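Local coordinates for streptokinase domain B (Streptococcus dysgalactiae subsp. equisimilis, PDB 1QQR), which probably takes part, as one domain of streptokinase, in the non-proteolytic activation of plasminogen that leads to fibrinolysis, at residues V14-L19 with Q54-K59. Residues are numbered along the deposited sequence; the frame is centred on the assembly and turned at random.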
# COMPACT_ATOMS: atom_id res chain seq x y z
N VAL A 14 -2.67 3.44 -3.22
CA VAL A 14 -1.81 4.60 -3.30
C VAL A 14 -2.59 5.87 -3.61
O VAL A 14 -3.53 5.86 -4.42
CB VAL A 14 -0.71 4.41 -4.39
CG1 VAL A 14 -1.35 4.22 -5.74
CG2 VAL A 14 0.24 5.59 -4.42
N GLN A 15 -2.21 6.95 -2.95
CA GLN A 15 -2.80 8.26 -3.14
C GLN A 15 -1.70 9.16 -3.75
O GLN A 15 -0.53 9.09 -3.34
CB GLN A 15 -3.28 8.81 -1.78
CG GLN A 15 -3.45 10.33 -1.74
CD GLN A 15 -3.95 10.86 -0.38
OE1 GLN A 15 -3.38 10.54 0.68
NE2 GLN A 15 -5.00 11.67 -0.42
N PHE A 16 -2.06 9.99 -4.72
CA PHE A 16 -1.08 10.86 -5.38
C PHE A 16 -1.38 12.32 -5.15
O PHE A 16 -2.51 12.75 -5.38
CB PHE A 16 -1.07 10.60 -6.89
CG PHE A 16 -0.63 9.22 -7.28
CD1 PHE A 16 -1.53 8.33 -7.85
CD2 PHE A 16 0.69 8.82 -7.12
CE1 PHE A 16 -1.11 7.05 -8.27
CE2 PHE A 16 1.12 7.55 -7.53
CZ PHE A 16 0.22 6.66 -8.10
N THR A 17 -0.39 13.08 -4.70
CA THR A 17 -0.58 14.52 -4.48
C THR A 17 0.36 15.35 -5.35
O THR A 17 1.57 15.33 -5.17
CB THR A 17 -0.38 14.90 -3.01
OG1 THR A 17 -1.24 14.11 -2.19
CG2 THR A 17 -0.74 16.38 -2.79
N PRO A 18 -0.20 16.11 -6.31
CA PRO A 18 0.55 16.96 -7.23
C PRO A 18 1.14 18.17 -6.52
O PRO A 18 0.47 18.77 -5.70
CB PRO A 18 -0.50 17.35 -8.26
CG PRO A 18 -1.73 17.44 -7.45
CD PRO A 18 -1.65 16.20 -6.58
N LEU A 19 2.39 18.52 -6.82
CA LEU A 19 3.04 19.65 -6.18
C LEU A 19 2.25 20.95 -6.36
O LEU A 19 2.16 21.74 -5.42
CB LEU A 19 4.48 19.80 -6.66
CG LEU A 19 5.51 18.89 -5.95
CD1 LEU A 19 5.06 18.61 -4.51
CD2 LEU A 19 5.64 17.58 -6.67
N GLN A 54 4.47 3.92 -9.83
CA GLN A 54 4.76 4.59 -11.09
C GLN A 54 3.87 4.02 -12.18
O GLN A 54 3.30 4.76 -12.97
CB GLN A 54 6.25 4.44 -11.45
CG GLN A 54 6.73 5.20 -12.73
CD GLN A 54 6.42 6.72 -12.70
OE1 GLN A 54 6.93 7.46 -11.85
NE2 GLN A 54 5.57 7.17 -13.63
N SER A 55 3.70 2.70 -12.22
CA SER A 55 2.87 2.14 -13.27
C SER A 55 1.40 2.54 -13.08
O SER A 55 0.70 2.84 -14.05
CB SER A 55 3.04 0.61 -13.36
OG SER A 55 2.11 -0.11 -12.57
N ILE A 56 0.93 2.56 -11.84
CA ILE A 56 -0.45 2.97 -11.61
C ILE A 56 -0.61 4.44 -12.00
O ILE A 56 -1.61 4.82 -12.62
CB ILE A 56 -0.84 2.78 -10.15
CG1 ILE A 56 -1.01 1.29 -9.88
CG2 ILE A 56 -2.08 3.58 -9.83
CD1 ILE A 56 -1.32 0.95 -8.46
N LEU A 57 0.39 5.25 -11.66
CA LEU A 57 0.40 6.67 -11.98
C LEU A 57 0.35 6.86 -13.50
O LEU A 57 -0.36 7.73 -13.99
CB LEU A 57 1.67 7.36 -11.43
CG LEU A 57 1.74 8.86 -11.72
CD1 LEU A 57 0.55 9.57 -11.05
CD2 LEU A 57 3.06 9.45 -11.22
N ASN A 58 1.09 6.05 -14.24
CA ASN A 58 1.08 6.15 -15.70
C ASN A 58 -0.32 5.93 -16.25
O ASN A 58 -0.79 6.73 -17.05
CB ASN A 58 2.03 5.13 -16.32
CG ASN A 58 3.50 5.50 -16.15
OD1 ASN A 58 4.40 4.68 -16.39
ND2 ASN A 58 3.75 6.74 -15.72
N LYS A 59 -0.99 4.87 -15.81
CA LYS A 59 -2.33 4.59 -16.31
C LYS A 59 -3.34 5.67 -15.97
O LYS A 59 -4.01 6.19 -16.86
CB LYS A 59 -2.86 3.26 -15.78
CG LYS A 59 -2.01 2.06 -16.12
CD LYS A 59 -2.64 0.78 -15.52
CE LYS A 59 -1.78 -0.46 -15.76
NZ LYS A 59 -2.41 -1.69 -15.18
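Phe16 is the centre of this contact, reaching from strand 8-18 to helix 46-60 and meeting Ile56 and Leu57.

The main interaction is a CH-pi contact. Leu57 CD1 sits over the centre of the Phe16 ring, 3.8 Å from its centroid and only 4° off the ring normal. Leu57 CG leaves anti to the backbone N, and chi2 (62°) turns CD1 onto that face. The opposite face of the ring meets Val14 CG2, offset toward the rim.

The far end of the ring meets the helix close to its backbone, with Phe16 CZ 3.7 Å from Leu57 CB. Ile56 comes in at the ring edge, in plane, its CG2 3.9 Å from Phe16 CE1. The same methyl lies 4.2 Å from Val14 CG1, so it touches both strand residues.

The axes of 14-18 and 54-59 approach to 10.0 Å at an angle of 64°. Val126 on the adjacent strand 111-128, Ile66 on strand 64-76 beyond it, and Phe25 from a loop also touch Phe16. The helix lies on the mixed sheet, as in the beta-grasp fold of this family's domains.

No hydrogen bond links the two segments. The contact is largely non-directional and rests on shape, the ring being placed by Leu57 and Val14 on its faces and Ile56 at its edge.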